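PDB 6SSH: GTPase activator-like protein from Chaetomium thermophilum, which probably activates GTP hydrolysis by a small GTPase, the chain here being its TSC2-type Rap/ran-GAP domain. Local coordinates for residues A[15-20]-A[94-99]. Sequence-based numbering, arbitrary orientation. Where two conformers were deposited one is given.
Sequences THETEI and MKKRHI
The carboxylate of Glu17 receives the ammonium of Lys96 obliquely: NZ stands above the carboxylate plane, about 40° out of it, and makes a hydrogen-bonded salt bridge of 2.7 Å to OE2. Lys96 CD and CE follow NZ onto OE2, CE at 3.1 Å, whereas Glu17 OE1 is 3.4 Å from NZ and forms no bond with it. This holds for the Lys96 conformer described; a second one is also modelled, so the bridge may not be kept all the time. The other flat groups meet neighbours within their own segment, as where Arg97 CG lies over the centre of the His98 ring, and do not reach across.

The two side chains cross at about a right angle. Glu17 reaches over with CG anti to its backbone N (chi1 158°) and an extended chain beyond; Lys96 starts out the same way but bends at chi2 and again at chi4, which turns NZ onto the oxygen. A second bond from NZ to Pro121 O helps fix the ammonium, and Glu17 also packs on Pro121.

Glu17 opens the short helix 17-21, whose start is well secured. His16 is the N-cap, its ND1 accepting from Thr18 N, and with Glu19 it forms a capping box: Glu19 OE2 takes His16 N at 3.0 Å through its anti lone pair, and also accepts from Thr15 N, which lies on the anti side but well out of the plane.

The contact thus joins helix 17-21, which follows strand 2-10, to helix 93-99, which precedes strand 104-109, the parallel neighbour of strand 2-10 in the mixed sheet. This is a small surface link, in which one charge pair does nearly all the work; the nearby carboxylate would be expected to favour the protonated lysine.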
# COMPACT_ATOMS: atom_id res chain seq x y z
N THR A 15 7.90 -7.07 -12.80
CA THR A 15 7.00 -8.20 -12.76
C THR A 15 7.16 -9.05 -11.52
O THR A 15 6.25 -9.81 -11.20
CB THR A 15 7.19 -9.12 -13.99
OG1 THR A 15 8.52 -9.59 -14.03
CG2 THR A 15 6.87 -8.36 -15.29
N HIS A 16 8.30 -8.93 -10.82
CA HIS A 16 8.66 -9.88 -9.75
C HIS A 16 8.81 -9.19 -8.42
O HIS A 16 9.29 -8.06 -8.35
CB HIS A 16 9.98 -10.60 -10.09
CG HIS A 16 10.34 -11.74 -9.18
ND1 HIS A 16 11.00 -11.58 -7.97
CD2 HIS A 16 10.18 -13.08 -9.34
CE1 HIS A 16 11.19 -12.76 -7.41
NE2 HIS A 16 10.72 -13.69 -8.23
N GLU A 17 8.40 -9.87 -7.36
CA GLU A 17 8.43 -9.29 -6.02
C GLU A 17 9.77 -8.67 -5.65
O GLU A 17 9.78 -7.58 -5.07
CB GLU A 17 8.12 -10.42 -5.05
CG GLU A 17 8.52 -10.33 -3.62
CD GLU A 17 7.87 -11.56 -2.93
OE1 GLU A 17 8.20 -12.75 -3.19
OE2 GLU A 17 6.93 -11.27 -2.29
N THR A 18 10.88 -9.35 -5.86
CA THR A 18 12.15 -8.91 -5.31
C THR A 18 12.54 -7.55 -5.89
O THR A 18 12.89 -6.63 -5.17
CB THR A 18 13.22 -10.00 -5.51
OG1 THR A 18 12.67 -11.25 -5.05
CG2 THR A 18 14.47 -9.70 -4.75
N GLU A 19 12.44 -7.41 -7.21
CA GLU A 19 12.79 -6.12 -7.81
C GLU A 19 11.84 -4.99 -7.40
O GLU A 19 12.21 -3.79 -7.28
CB GLU A 19 12.89 -6.28 -9.32
CG GLU A 19 11.53 -6.55 -9.99
CD GLU A 19 11.61 -6.85 -11.48
OE1 GLU A 19 12.66 -6.53 -12.10
OE2 GLU A 19 10.59 -7.39 -11.98
N ILE A 20 10.56 -5.33 -7.22
CA ILE A 20 9.59 -4.32 -6.79
C ILE A 20 9.88 -3.82 -5.36
O ILE A 20 9.87 -2.63 -5.07
CB ILE A 20 8.15 -4.94 -6.87
CG1 ILE A 20 7.72 -5.16 -8.35
CG2 ILE A 20 7.12 -4.06 -6.14
CD1 ILE A 20 6.53 -6.09 -8.46
N MET A 94 13.54 -7.77 4.80
CA MET A 94 13.12 -6.83 5.82
C MET A 94 11.86 -6.04 5.38
O MET A 94 11.11 -5.59 6.23
CB MET A 94 14.27 -5.95 6.27
CG MET A 94 15.41 -6.70 6.93
SD MET A 94 14.87 -7.59 8.39
CE MET A 94 16.42 -8.13 8.92
N LYS A 95 11.65 -5.88 4.07
CA LYS A 95 10.40 -5.26 3.59
C LYS A 95 9.32 -6.31 3.48
O LYS A 95 8.16 -6.04 3.86
CB LYS A 95 10.61 -4.63 2.24
CG LYS A 95 11.75 -3.62 2.21
CD LYS A 95 11.65 -2.69 1.01
CE LYS A 95 12.93 -1.86 0.76
NZ LYS A 95 12.74 -0.80 -0.25
N LYS A 96 9.61 -7.50 2.99
CA LYS A 96 8.63 -8.57 2.82
C LYS A 96 7.98 -8.93 4.12
O LYS A 96 6.79 -9.33 4.16
CB LYS A 96 9.22 -9.79 2.11
CG LYS A 96 8.34 -10.94 1.79
CD LYS A 96 7.17 -10.58 0.89
CE LYS A 96 6.16 -11.71 0.69
NZ LYS A 96 6.70 -12.82 -0.09
N ARG A 97 8.72 -8.84 5.23
CA ARG A 97 8.17 -9.27 6.51
C ARG A 97 6.97 -8.40 6.89
O ARG A 97 6.09 -8.90 7.64
CB ARG A 97 9.20 -9.27 7.64
CG ARG A 97 9.50 -7.87 8.22
CD ARG A 97 10.62 -7.99 9.28
NE ARG A 97 10.56 -6.93 10.27
CZ ARG A 97 11.14 -5.76 10.13
NH1 ARG A 97 11.04 -4.90 11.11
NH2 ARG A 97 11.76 -5.38 9.03
N HIS A 98 6.92 -7.18 6.41
CA HIS A 98 5.75 -6.33 6.68
C HIS A 98 4.62 -6.66 5.73
O HIS A 98 3.56 -7.10 6.17
CB HIS A 98 6.11 -4.86 6.59
CG HIS A 98 7.19 -4.47 7.52
ND1 HIS A 98 7.00 -4.50 8.88
CD2 HIS A 98 8.42 -3.98 7.29
CE1 HIS A 98 8.15 -4.09 9.45
NE2 HIS A 98 9.01 -3.80 8.51
N ILE A 99 4.85 -6.52 4.43
CA ILE A 99 3.73 -6.69 3.49
C ILE A 99 3.29 -8.14 3.42
O ILE A 99 2.08 -8.37 3.24
CB ILE A 99 4.02 -6.05 2.12
CG1 ILE A 99 5.16 -6.80 1.47
CG2 ILE A 99 4.25 -4.51 2.28
CD1 ILE A 99 4.74 -7.56 0.31